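Side-chain contacts in galactose mutarotase related enzyme (Lactobacillus casei, PDB 3Q1N), which probably binds carbohydrate and may act as a sugar isomerase of the galactose mutarotase type: residues Tyr126-Asp131 with Met136-Gly141; Leu49-Gly54 with Lys103-Glu108; Thr268-Tyr271 with Gly275-Thr278; Gly74-Tyr79 with Phe93-Asn98. All blocks are in the same frame, centred on the assembly; numbering follows the deposited sequence. Where two conformers were deposited one is given.

Contact 1. Residues Tyr126-Asp131 with Met136-Gly141; sequences YTVTND and MPFALG. With EDO (1,2-ethanediol), chain T.
Val128 turns CG1 anti to its backbone N (chi1 173°) and Phe138 sets its ring between backbone N and carbonyl carbon (chi1 74°), which brings the methyl over the middle of the ring. CG1 of Val128 lies 3.9 Å from the centroid of the Phe138 ring, almost on the ring normal: a CH-pi contact over the face. The second branch, Val128 CG2, reaches the rim at Phe138 CE2, also 3.9 Å away. Met136, a selenomethionine, touches Val128 CG1 with its methyl CE at 3.6 Å, so one valine methyl packs against both the ring and the selenomethionine methyl. Asn130 and Met136 run past each other in opposite directions, Asn130 CG resting 3.4 Å from Met136 CB. The Asn130 amide is held by backbone: OD1 accepts from Asp132 N and ND2 donates to Lys134 O in the turn, and ND2 also to Leu279 O of strand 277-279. Further along, Leu140 CD1 sits over one face of the Tyr126 ring, 4.2 Å from its centroid and offset toward the rim. No hydrogen bond joins the two segments; the contact is apolar packing between layers of the beta-sandwich. Strand 121-130 pairs with strands 109-118 and 284-293 in the large antiparallel sheet, while strand 136-147 belongs to the facing sheet, beside strand 277-279.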
loop_
_atom_site.group_PDB
_atom_site.type_symbol
_atom_site.label_atom_id
_atom_site.label_comp_id
_atom_site.label_asym_id
_atom_site.label_seq_id
_atom_site.Cartn_x
_atom_site.Cartn_y
_atom_site.Cartn_z
ATOM N N TYR A 126 3.064 -10.486 -5.593
ATOM C CA TYR A 126 2.262 -11.037 -4.490
ATOM C C TYR A 126 1.453 -12.217 -4.986
ATOM O O TYR A 126 0.941 -12.149 -6.114
ATOM C CB TYR A 126 1.284 -10.017 -3.973
ATOM C CG TYR A 126 1.903 -8.745 -3.500
ATOM C CD1 TYR A 126 2.128 -7.694 -4.409
ATOM C CD2 TYR A 126 2.312 -8.595 -2.181
ATOM C CE1 TYR A 126 2.714 -6.516 -4.007
ATOM C CE2 TYR A 126 2.895 -7.381 -1.754
ATOM C CZ TYR A 126 3.104 -6.378 -2.674
ATOM O OH TYR A 126 3.677 -5.196 -2.257
ATOM N N THR A 127 1.315 -13.261 -4.160
ATOM C CA THR A 127 0.371 -14.341 -4.443
ATOM C C THR A 127 -0.388 -14.623 -3.164
ATOM O O THR A 127 0.235 -14.924 -2.128
ATOM C CB THR A 127 1.066 -15.659 -4.874
ATOM O OG1 THR A 127 1.906 -15.427 -6.037
ATOM C CG2 THR A 127 0.034 -16.717 -5.202
ATOM N N VAL A 128 -1.693 -14.525 -3.256
ATOM C CA VAL A 128 -2.614 -14.803 -2.171
ATOM C C VAL A 128 -3.294 -16.097 -2.555
ATOM O O VAL A 128 -3.958 -16.172 -3.583
ATOM C CB VAL A 128 -3.683 -13.713 -2.055
ATOM C CG1 VAL A 128 -4.720 -14.121 -1.022
ATOM C CG2 VAL A 128 -3.038 -12.378 -1.634
ATOM N N THR A 129 -3.144 -17.107 -1.716
ATOM C CA THR A 129 -3.775 -18.407 -1.970
ATOM C C THR A 129 -4.740 -18.707 -0.829
ATOM O O THR A 129 -4.380 -18.601 0.343
ATOM C CB THR A 129 -2.750 -19.548 -2.076
ATOM O OG1 THR A 129 -1.779 -19.218 -3.090
ATOM C CG2 THR A 129 -3.462 -20.846 -2.529
ATOM N N ASN A 130 -5.930 -19.125 -1.224
ATOM C CA ASN A 130 -6.971 -19.629 -0.317
ATOM C C ASN A 130 -6.694 -21.104 -0.066
ATOM O O ASN A 130 -7.012 -21.946 -0.901
ATOM C CB ASN A 130 -8.384 -19.424 -0.912
ATOM C CG ASN A 130 -9.460 -19.934 0.016
ATOM O OD1 ASN A 130 -9.123 -20.283 1.162
ATOM N ND2 ASN A 130 -10.735 -20.001 -0.446
ATOM N N ASP A 131 -6.127 -21.425 1.083
ATOM C CA ASP A 131 -5.851 -22.797 1.439
ATOM C C ASP A 131 -7.010 -23.452 2.210
ATOM O O ASP A 131 -6.894 -24.602 2.622
ATOM C CB ASP A 131 -4.578 -22.901 2.290
ATOM C CG ASP A 131 -3.319 -22.539 1.527
ATOM O OD1 ASP A 131 -3.240 -22.795 0.293
ATOM O OD2 ASP A 131 -2.410 -22.049 2.208
HETATM N N MSE A 136 -12.887 -17.516 0.461
HETATM C CA MSE A 136 -12.092 -16.538 1.244
HETATM C C MSE A 136 -12.112 -15.156 0.600
HETATM O O MSE A 136 -11.573 -14.949 -0.483
HETATM C CB MSE A 136 -10.670 -17.027 1.383
HETATM C CG MSE A 136 -9.780 -16.111 2.250
HETATM SE SE MSE A 136 -7.951 -16.653 2.443
HETATM C CE MSE A 136 -7.264 -15.763 0.900
ATOM N N PRO A 137 -12.697 -14.182 1.300
ATOM C CA PRO A 137 -12.711 -12.805 0.809
ATOM C C PRO A 137 -11.524 -12.060 1.431
ATOM O O PRO A 137 -11.218 -12.252 2.589
ATOM C CB PRO A 137 -14.045 -12.283 1.288
ATOM C CG PRO A 137 -14.254 -13.058 2.644
ATOM C CD PRO A 137 -13.488 -14.353 2.544
ATOM N N PHE A 138 -10.872 -11.207 0.636
ATOM C CA PHE A 138 -9.728 -10.453 1.176
ATOM C C PHE A 138 -9.493 -9.178 0.399
ATOM O O PHE A 138 -9.997 -8.994 -0.718
ATOM C CB PHE A 138 -8.435 -11.303 1.107
ATOM C CG PHE A 138 -7.886 -11.424 -0.282
ATOM C CD1 PHE A 138 -8.392 -12.372 -1.174
ATOM C CD2 PHE A 138 -6.954 -10.543 -0.737
ATOM C CE1 PHE A 138 -7.997 -12.392 -2.475
ATOM C CE2 PHE A 138 -6.508 -10.555 -2.054
ATOM C CZ PHE A 138 -7.033 -11.524 -2.948
ATOM N N ALA A 139 -8.745 -8.286 1.050
ATOM C CA ALA A 139 -8.106 -7.148 0.401
ATOM C C ALA A 139 -6.604 -7.229 0.602
ATOM O O ALA A 139 -6.124 -7.806 1.573
ATOM C CB ALA A 139 -8.651 -5.777 0.962
ATOM N N LEU A 140 -5.848 -6.650 -0.326
ATOM C CA LEU A 140 -4.378 -6.621 -0.211
ATOM C C LEU A 140 -3.890 -5.255 -0.649
ATOM O O LEU A 140 -4.257 -4.773 -1.723
ATOM C CB LEU A 140 -3.732 -7.709 -1.090
ATOM C CG LEU A 140 -2.190 -7.809 -0.985
ATOM C CD1 LEU A 140 -1.451 -6.805 -1.826
ATOM C CD2 LEU A 140 -1.750 -7.675 0.440
ATOM N N GLY A 141 -3.078 -4.618 0.182
ATOM C CA GLY A 141 -2.460 -3.342 -0.197
ATOM C C GLY A 141 -1.010 -3.265 0.264
ATOM O O GLY A 141 -0.536 -4.098 1.062
HETATM C C1 EDO T . 5.906 -14.718 -4.091
HETATM O O1 EDO T . 6.451 -15.794 -4.792
HETATM C C2 EDO T . 4.559 -14.335 -4.703
HETATM O O2 EDO T . 4.549 -14.088 -6.077
#

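Contact 2. Residues Leu49-Gly54 with Lys103-Glu108. With NO3 (nitrate ion), chain C.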
loop_
_atom_site.group_PDB
_atom_site.type_symbol
_atom_site.label_atom_id
_atom_site.label_comp_id
_atom_site.label_asym_id
_atom_site.label_seq_id
_atom_site.Cartn_x
_atom_site.Cartn_y
_atom_site.Cartn_z
ATOM N N LEU A 49 -0.633 -4.720 3.821
ATOM C CA LEU A 49 -2.005 -4.611 4.355
ATOM C C LEU A 49 -2.786 -5.831 3.877
ATOM O O LEU A 49 -3.117 -5.941 2.709
ATOM C CB LEU A 49 -2.660 -3.316 3.864
ATOM C CG LEU A 49 -1.863 -2.015 3.952
ATOM C CD1 LEU A 49 -2.685 -0.877 3.322
ATOM C CD2 LEU A 49 -1.479 -1.688 5.386
ATOM N N PHE A 50 -3.047 -6.771 4.781
ATOM C CA PHE A 50 -3.814 -7.979 4.426
ATOM C C PHE A 50 -4.368 -8.568 5.710
ATOM O O PHE A 50 -3.683 -8.572 6.693
ATOM C CB PHE A 50 -2.906 -9.036 3.770
ATOM C CG PHE A 50 -3.567 -10.387 3.545
ATOM C CD1 PHE A 50 -4.256 -10.640 2.355
ATOM C CD2 PHE A 50 -3.487 -11.412 4.505
ATOM C CE1 PHE A 50 -4.854 -11.859 2.105
ATOM C CE2 PHE A 50 -4.079 -12.665 4.251
ATOM C CZ PHE A 50 -4.767 -12.882 3.050
ATOM N N PRO A 51 -5.613 -9.072 5.683
ATOM C CA PRO A 51 -6.606 -9.157 4.616
ATOM C C PRO A 51 -7.575 -7.966 4.556
ATOM O O PRO A 51 -8.607 -8.051 3.891
ATOM C CB PRO A 51 -7.339 -10.463 4.941
ATOM C CG PRO A 51 -7.340 -10.498 6.412
ATOM C CD PRO A 51 -6.025 -9.862 6.859
ATOM N N SER A 52 -7.271 -6.895 5.279
ATOM C CA SER A 52 -8.065 -5.665 5.251
ATOM C C SER A 52 -7.117 -4.470 5.022
ATOM O O SER A 52 -5.971 -4.499 5.472
ATOM C CB SER A 52 -8.771 -5.527 6.594
ATOM O OG SER A 52 -9.731 -4.506 6.603
ATOM N N ILE A 53 -7.612 -3.452 4.354
ATOM C CA ILE A 53 -6.951 -2.169 4.188
ATOM C C ILE A 53 -7.677 -1.163 5.051
ATOM O O ILE A 53 -8.898 -1.068 5.036
ATOM C CB ILE A 53 -6.985 -1.777 2.694
ATOM C CG1 ILE A 53 -6.073 -2.696 1.876
ATOM C CG2 ILE A 53 -6.585 -0.276 2.503
ATOM C CD1 ILE A 53 -6.358 -2.560 0.323
ATOM N N GLY A 54 -6.939 -0.389 5.837
ATOM C CA GLY A 54 -7.596 0.626 6.631
ATOM C C GLY A 54 -8.375 0.084 7.803
ATOM O O GLY A 54 -8.106 -1.009 8.295
ATOM N N LYS A 103 -8.634 -16.487 14.764
ATOM C CA LYS A 103 -9.686 -15.851 15.585
ATOM C C LYS A 103 -10.288 -14.633 14.908
ATOM O O LYS A 103 -11.477 -14.323 15.134
ATOM C CB LYS A 103 -9.143 -15.465 16.979
ATOM C CG LYS A 103 -8.803 -16.707 17.807
ATOM C CD LYS A 103 -8.252 -16.412 19.262
ATOM C CE LYS A 103 -6.710 -16.186 19.292
ATOM N NZ LYS A 103 -5.991 -16.591 20.604
ATOM N N LYS A 104 -9.491 -13.966 14.079
ATOM C CA LYS A 104 -9.945 -12.788 13.359
ATOM C C LYS A 104 -10.523 -13.136 11.989
ATOM O O LYS A 104 -11.306 -12.382 11.475
ATOM C CB LYS A 104 -8.810 -11.776 13.150
ATOM C CG LYS A 104 -8.351 -11.113 14.437
ATOM C CD LYS A 104 -7.298 -10.080 14.161
ATOM C CE LYS A 104 -6.949 -9.276 15.406
ATOM N NZ LYS A 104 -6.119 -10.081 16.353
ATOM N N PHE A 105 -10.057 -14.239 11.405
ATOM C CA PHE A 105 -10.177 -14.495 9.990
ATOM C C PHE A 105 -10.047 -16.023 9.831
ATOM O O PHE A 105 -8.942 -16.575 9.856
ATOM C CB PHE A 105 -9.068 -13.725 9.286
ATOM C CG PHE A 105 -9.091 -13.770 7.776
ATOM C CD1 PHE A 105 -10.122 -13.159 7.026
ATOM C CD2 PHE A 105 -8.085 -14.458 7.064
ATOM C CE1 PHE A 105 -10.085 -13.144 5.593
ATOM C CE2 PHE A 105 -8.063 -14.441 5.659
ATOM C CZ PHE A 105 -9.038 -13.824 4.940
ATOM N N PRO A 106 -11.183 -16.718 9.765
ATOM C CA PRO A 106 -11.162 -18.191 9.960
ATOM C C PRO A 106 -10.807 -18.965 8.690
ATOM O O PRO A 106 -11.567 -19.828 8.208
ATOM C CB PRO A 106 -12.589 -18.468 10.442
ATOM C CG PRO A 106 -13.415 -17.423 9.760
ATOM C CD PRO A 106 -12.556 -16.186 9.730
ATOM N N PHE A 107 -9.665 -18.585 8.109
ATOM C CA PHE A 107 -9.212 -19.136 6.853
ATOM C C PHE A 107 -7.759 -19.519 6.940
ATOM O O PHE A 107 -6.901 -18.763 7.421
ATOM C CB PHE A 107 -9.378 -18.108 5.684
ATOM C CG PHE A 107 -10.778 -17.662 5.474
ATOM C CD1 PHE A 107 -11.657 -18.429 4.737
ATOM C CD2 PHE A 107 -11.256 -16.470 6.024
ATOM C CE1 PHE A 107 -12.972 -18.045 4.579
ATOM C CE2 PHE A 107 -12.556 -16.093 5.851
ATOM C CZ PHE A 107 -13.416 -16.894 5.111
ATOM N N GLU A 108 -7.465 -20.709 6.421
ATOM C CA GLU A 108 -6.113 -21.043 6.026
ATOM C C GLU A 108 -5.725 -20.318 4.740
ATOM O O GLU A 108 -6.492 -20.249 3.768
ATOM C CB GLU A 108 -5.928 -22.570 5.905
ATOM C CG GLU A 108 -6.295 -23.292 7.184
ATOM C CD GLU A 108 -5.786 -24.703 7.246
ATOM O OE1 GLU A 108 -5.430 -25.272 6.210
ATOM O OE2 GLU A 108 -5.781 -25.264 8.382
HETATM N N NO3 C . -4.084 1.458 5.742
HETATM O O1 NO3 C . -4.282 0.218 6.327
HETATM O O2 NO3 C . -4.716 1.863 4.591
HETATM O O3 NO3 C . -3.269 2.368 6.361
#
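The loop that follows strand 48-49 meets the segment leaving helix 99-104 through a proline-on-phenylalanine contact, Pro51 against Phe105. Phe105 CG lies trans to the backbone N (chi1 -175°), which carries the ring out to the proline. Pro51 CG stands 3.7 Å from the centroid of the Phe105 ring and only 5° off the ring normal, a CH-pi contact over the face. Pro51 CB lies beside it, 3.8 Å from Phe105 CZ, so one side of the pyrrolidine rests on the ring. The opposite face of Phe105 is taken by Phe107 CD2, so the ring is sandwiched, and Phe105 CG lies at the edge of the Phe107 ring. Between these two phenylalanines Pro106 forms the centre of an inverse gamma turn, closed by a weak bond from Phe107 N to Phe105 O. The peptide bond before Pro51 is cis, and it folds the proline back so that its CB also lies over the centre of the Phe50 ring. Phe50 reaches Phe105 more loosely, with CZ 4.5 Å from Phe105 CE2. At the far end of the 49-54 loop, Gly54 N donates to O1 of a nitrate ion at 2.8 Å; the ion, probably from the crystallisation liquor, is also hydrogen-bonded to His73 ND1.

Contact 3. Residues Thr268-Tyr271 with Gly275-Thr278; sequences TDWY and GNTT
The amide nitrogen of Asn276 approaches the Trp270 indole obliquely, nearest CB and CG, with ND2 3.2 Å above the ring plane and offset toward the rim, and the ring and amide planes 83° apart. The Tyr271 ring is met at its edge instead: Thr278 CG2, placed there by lying trans to the backbone N (chi1 of OG1 -58°), is in the ring plane, 4.0 Å from Tyr271 CE1. Both rings belong to the last part of the loop before strand 277-279, which contains an Asx turn at Asp269, whose OD1 accepts from Tyr271 N, approached from above the carboxylate plane. Across the loop Asn276 ND2 donates to Trp270 O at 3.0 Å (N-H...O 161°), in the carbonyl plane and on a lone pair, with the oxygen close to the amide plane. The same nitrogen thus bonds the tryptophan carbonyl while resting against its side chain. With the amide of Asn276 replaced by the methyl of an alanine, Trp270 O is likely to lose its side-chain donor and the loop end to gain freedom to move. Outside the segments the indole stacks on Tyr61, and Tyr271 OH is hydrogen-bonded to Ser135 O. Two waters complete the closure. One donates to Trp270 O and the other to Tyr271 O, and each is hydrogen-bonded to Thr278 OG1 at 2.7 Å.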
loop_
_atom_site.group_PDB
_atom_site.type_symbol
_atom_site.label_atom_id
_atom_site.label_comp_id
_atom_site.label_asym_id
_atom_site.label_seq_id
_atom_site.Cartn_x
_atom_site.Cartn_y
_atom_site.Cartn_z
ATOM N N THR A 268 -19.606 -4.843 7.895
ATOM C CA THR A 268 -19.808 -5.198 6.499
ATOM C C THR A 268 -19.555 -6.665 6.263
ATOM O O THR A 268 -18.610 -7.205 6.788
ATOM C CB THR A 268 -18.797 -4.440 5.622
ATOM O OG1 THR A 268 -18.830 -3.042 5.978
ATOM C CG2 THR A 268 -19.170 -4.650 4.170
ATOM N N ASP A 269 -20.421 -7.321 5.503
ATOM C CA ASP A 269 -20.131 -8.685 5.035
ATOM C C ASP A 269 -18.985 -8.638 4.060
ATOM O O ASP A 269 -19.046 -7.992 2.990
ATOM C CB ASP A 269 -21.381 -9.233 4.365
ATOM C CG ASP A 269 -21.231 -10.656 3.854
ATOM O OD1 ASP A 269 -20.220 -11.323 4.125
ATOM O OD2 ASP A 269 -22.186 -11.107 3.153
ATOM N N TRP A 270 -17.900 -9.301 4.412
ATOM C CA TRP A 270 -16.741 -9.262 3.503
ATOM C C TRP A 270 -16.970 -9.937 2.158
ATOM O O TRP A 270 -16.211 -9.687 1.205
ATOM C CB TRP A 270 -15.514 -9.841 4.162
ATOM C CG TRP A 270 -14.743 -8.856 4.999
ATOM C CD1 TRP A 270 -15.228 -7.706 5.544
ATOM C CD2 TRP A 270 -13.371 -8.928 5.369
ATOM N NE1 TRP A 270 -14.261 -7.070 6.250
ATOM C CE2 TRP A 270 -13.099 -7.803 6.172
ATOM C CE3 TRP A 270 -12.345 -9.830 5.114
ATOM C CZ2 TRP A 270 -11.835 -7.576 6.715
ATOM C CZ3 TRP A 270 -11.118 -9.607 5.648
ATOM C CH2 TRP A 270 -10.862 -8.486 6.428
ATOM N N TYR A 271 -18.016 -10.738 2.058
ATOM C CA TYR A 271 -18.397 -11.304 0.764
ATOM C C TYR A 271 -19.047 -10.295 -0.185
ATOM O O TYR A 271 -19.238 -10.602 -1.381
ATOM C CB TYR A 271 -19.353 -12.488 0.953
ATOM C CG TYR A 271 -18.646 -13.694 1.569
ATOM C CD1 TYR A 271 -17.580 -14.327 0.907
ATOM C CD2 TYR A 271 -19.053 -14.233 2.799
ATOM C CE1 TYR A 271 -16.911 -15.421 1.486
ATOM C CE2 TYR A 271 -18.376 -15.327 3.388
ATOM C CZ TYR A 271 -17.328 -15.935 2.702
ATOM O OH TYR A 271 -16.712 -17.009 3.281
ATOM N N GLY A 275 -14.395 -3.650 -3.092
ATOM C CA GLY A 275 -12.957 -3.811 -3.274
ATOM C C GLY A 275 -12.406 -5.173 -2.877
ATOM O O GLY A 275 -11.241 -5.483 -3.177
ATOM N N ASN A 276 -13.168 -5.945 -2.113
ATOM C CA ASN A 276 -12.783 -7.285 -1.805
ATOM C C ASN A 276 -12.862 -8.218 -3.030
ATOM O O ASN A 276 -13.636 -8.010 -3.986
ATOM C CB ASN A 276 -13.597 -7.918 -0.626
ATOM C CG ASN A 276 -13.053 -7.582 0.744
ATOM O OD1 ASN A 276 -12.147 -6.763 0.896
ATOM N ND2 ASN A 276 -13.612 -8.254 1.788
ATOM N N THR A 277 -11.994 -9.226 -2.975
ATOM C CA THR A 277 -11.938 -10.348 -3.886
ATOM C C THR A 277 -12.280 -11.625 -3.110
ATOM O O THR A 277 -11.702 -11.858 -2.061
ATOM C CB THR A 277 -10.535 -10.511 -4.454
ATOM O OG1 THR A 277 -10.125 -9.308 -5.112
ATOM C CG2 THR A 277 -10.476 -11.694 -5.502
ATOM N N THR A 278 -13.206 -12.428 -3.639
ATOM C CA THR A 278 -13.540 -13.730 -3.054
ATOM C C THR A 278 -12.905 -14.866 -3.853
ATOM O O THR A 278 -13.195 -15.057 -5.021
ATOM C CB THR A 278 -15.056 -13.973 -2.901
ATOM O OG1 THR A 278 -15.624 -12.928 -2.078
ATOM C CG2 THR A 278 -15.334 -15.370 -2.230
HETATM O O HOH W 1 -15.422 -10.238 -1.600
HETATM O O HOH W 2 -18.272 -12.938 -2.496
#

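Contact 4. Residues Gly74-Tyr79 with Phe93-Asn98; sequences GFARDY and FTQHQN. With NO3 (nitrate ion), chain B.
Gln95 CB points toward the 74-79 turn, and the chain runs on through CG, trans to the backbone N (chi1 -174°), and extended beyond it to CD, which comes within 4.0 Å of Ala76 O. At the tip the amide atoms diverge: OE1 lies 3.6 Å from Ala76 CB and takes a hydrogen bond from Tyr109 OH, whereas NE2 donates to Ala76 O at 3.1 Å (N-H...O 157°), on a lone pair in the carbonyl plane. NE2 also lies 3.2 Å from Tyr79 O and makes a weak hydrogen bond to Asp80 O. The target is a short 3-10 segment, 76-78, which Gln95 thereby ties to strand 90-96 of the large antiparallel sheet. A leucine in place of Gln95 would probably leave Ala76 O and the Tyr109 hydroxyl without their amide partner. Beyond the strand, Asn98 ND2 stands over the centre of the Tyr79 ring, 3.5 Å above its plane, with the amide plane turned 74° to it; Asp78 CB lies on the opposite face. Asn98 is the N-cap of helix 99-104, its OD1 accepting a weak bond from Glu100 N. Arg77 NH1 makes a weak hydrogen bond to nitrate O1 at 2.7 Å.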
loop_
_atom_site.group_PDB
_atom_site.type_symbol
_atom_site.label_atom_id
_atom_site.label_comp_id
_atom_site.label_asym_id
_atom_site.label_seq_id
_atom_site.Cartn_x
_atom_site.Cartn_y
_atom_site.Cartn_z
ATOM N N GLY A 74 -5.280 -4.661 8.819
ATOM C CA GLY A 74 -5.175 -6.112 8.708
ATOM C C GLY A 74 -4.222 -6.669 9.766
ATOM O O GLY A 74 -4.088 -6.101 10.860
ATOM N N PHE A 75 -3.639 -7.821 9.477
ATOM C CA PHE A 75 -2.747 -8.474 10.417
ATOM C C PHE A 75 -1.478 -9.123 9.853
ATOM O O PHE A 75 -0.617 -9.541 10.628
ATOM C CB PHE A 75 -3.514 -9.508 11.257
ATOM C CG PHE A 75 -4.200 -10.552 10.464
ATOM C CD1 PHE A 75 -3.482 -11.470 9.750
ATOM C CD2 PHE A 75 -5.606 -10.648 10.448
ATOM C CE1 PHE A 75 -4.112 -12.424 9.007
ATOM C CE2 PHE A 75 -6.240 -11.639 9.717
ATOM C CZ PHE A 75 -5.478 -12.529 8.984
ATOM N N ALA A 76 -1.309 -9.144 8.538
ATOM C CA ALA A 76 -0.088 -9.736 7.936
ATOM C C ALA A 76 1.164 -8.984 8.448
ATOM O O ALA A 76 2.225 -9.561 8.613
ATOM C CB ALA A 76 -0.155 -9.717 6.404
ATOM N N ARG A 77 1.029 -7.679 8.641
ATOM C CA ARG A 77 2.112 -6.819 9.052
ATOM C C ARG A 77 2.554 -7.178 10.462
ATOM O O ARG A 77 3.634 -6.769 10.903
ATOM C CB ARG A 77 1.671 -5.327 8.969
ATOM C CG ARG A 77 0.563 -4.929 9.953
ATOM C CD ARG A 77 0.299 -3.401 9.964
ATOM N NE ARG A 77 -0.199 -3.003 11.266
ATOM C CZ ARG A 77 -0.243 -1.765 11.765
ATOM N NH1 ARG A 77 0.147 -0.713 11.069
ATOM N NH2 ARG A 77 -0.711 -1.585 12.994
ATOM N N ASP A 78 1.713 -7.910 11.206
ATOM C CA ASP A 78 2.016 -8.216 12.623
ATOM C C ASP A 78 2.795 -9.496 12.908
ATOM O O ASP A 78 3.190 -9.720 14.056
ATOM C CB ASP A 78 0.700 -8.300 13.403
ATOM C CG ASP A 78 -0.011 -6.974 13.452
ATOM O OD1 ASP A 78 0.680 -5.955 13.713
ATOM O OD2 ASP A 78 -1.246 -6.960 13.244
ATOM N N TYR A 79 2.965 -10.334 11.880
ATOM C CA TYR A 79 3.624 -11.628 12.035
ATOM C C TYR A 79 4.768 -11.821 11.029
ATOM O O TYR A 79 4.871 -11.126 10.013
ATOM C CB TYR A 79 2.610 -12.786 11.924
ATOM C CG TYR A 79 1.481 -12.652 12.913
ATOM C CD1 TYR A 79 1.679 -12.928 14.246
ATOM C CD2 TYR A 79 0.228 -12.151 12.521
ATOM C CE1 TYR A 79 0.676 -12.759 15.162
ATOM C CE2 TYR A 79 -0.785 -11.950 13.434
ATOM C CZ TYR A 79 -0.581 -12.261 14.735
ATOM O OH TYR A 79 -1.622 -12.069 15.645
ATOM N N PHE A 93 9.296 -14.151 0.597
ATOM C CA PHE A 93 8.758 -14.226 1.948
ATOM C C PHE A 93 7.383 -14.869 1.934
ATOM O O PHE A 93 6.543 -14.516 1.119
ATOM C CB PHE A 93 8.599 -12.809 2.516
ATOM C CG PHE A 93 9.889 -12.110 2.820
ATOM C CD1 PHE A 93 10.513 -12.284 4.040
ATOM C CD2 PHE A 93 10.457 -11.227 1.907
ATOM C CE1 PHE A 93 11.698 -11.617 4.379
ATOM C CE2 PHE A 93 11.664 -10.553 2.204
ATOM C CZ PHE A 93 12.303 -10.740 3.442
ATOM N N THR A 94 7.108 -15.763 2.871
ATOM C CA THR A 94 5.858 -16.482 2.885
ATOM C C THR A 94 5.286 -16.545 4.289
ATOM O O THR A 94 5.969 -16.882 5.237
ATOM C CB THR A 94 6.036 -17.939 2.374
ATOM O OG1 THR A 94 6.638 -17.935 1.069
ATOM C CG2 THR A 94 4.651 -18.651 2.234
ATOM N N GLN A 95 4.017 -16.147 4.397
ATOM C CA GLN A 95 3.245 -16.247 5.653
ATOM C C GLN A 95 2.023 -17.151 5.465
ATOM O O GLN A 95 1.370 -17.141 4.428
ATOM C CB GLN A 95 2.809 -14.860 6.078
ATOM C CG GLN A 95 2.132 -14.822 7.435
ATOM C CD GLN A 95 1.652 -13.438 7.781
ATOM O OE1 GLN A 95 0.483 -13.107 7.463
ATOM N NE2 GLN A 95 2.495 -12.615 8.407
ATOM N N HIS A 96 1.689 -17.889 6.512
ATOM C CA HIS A 96 0.463 -18.662 6.600
ATOM C C HIS A 96 -0.287 -18.202 7.854
ATOM O O HIS A 96 0.255 -17.461 8.705
ATOM C CB HIS A 96 0.819 -20.152 6.769
ATOM C CG HIS A 96 1.563 -20.754 5.615
ATOM N ND1 HIS A 96 0.919 -21.303 4.521
ATOM C CD2 HIS A 96 2.890 -20.911 5.387
ATOM C CE1 HIS A 96 1.830 -21.773 3.666
ATOM N NE2 HIS A 96 3.030 -21.500 4.143
ATOM N N GLN A 97 -1.533 -18.645 7.979
ATOM C CA GLN A 97 -2.329 -18.418 9.150
ATOM C C GLN A 97 -1.669 -18.970 10.415
ATOM O O GLN A 97 -0.822 -19.859 10.361
ATOM C CB GLN A 97 -3.730 -19.035 8.981
ATOM C CG GLN A 97 -3.823 -20.556 9.146
ATOM C CD GLN A 97 -3.072 -21.376 8.125
ATOM O OE1 GLN A 97 -2.920 -20.972 6.986
ATOM N NE2 GLN A 97 -2.689 -22.600 8.505
ATOM N N ASN A 98 -2.140 -18.466 11.544
ATOM C CA ASN A 98 -1.759 -18.977 12.848
ATOM C C ASN A 98 -2.986 -18.946 13.777
ATOM O O ASN A 98 -4.054 -18.443 13.407
ATOM C CB ASN A 98 -0.525 -18.225 13.359
ATOM C CG ASN A 98 -0.780 -16.765 13.621
ATOM O OD1 ASN A 98 -1.640 -16.425 14.359
ATOM N ND2 ASN A 98 0.055 -15.882 13.026
HETATM N N NO3 B . 0.134 0.767 8.331
HETATM O O1 NO3 B . 0.226 -0.613 8.341
HETATM O O2 NO3 B . -0.249 1.461 7.216
HETATM O O3 NO3 B . 0.415 1.476 9.456
#

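From the N terminus, residues 49-54 open contact 2, which closes a long loop only at 103-108. Contact 4 is nested within that loop: 74-79 and 93-98 both fall inside it, and Phe50 O is probably hydrogen-bonded to the backbone N of Phe75 and Ala76. Contact 1 follows in series, closing the short turn between strands 121-130 and 136-147. Contact 3 comes last and closes the short turn at the end of the loop before strand 277-279; no two contacts cross. Strand 136-147 ties three of them together, since it is probably hydrogen-bonded to Leu49 and Pro51 of contact 2 and to Thr277 of contact 3. Contacts 1 and 4 share the large antiparallel sheet, while contacts 3 and 4 do not touch.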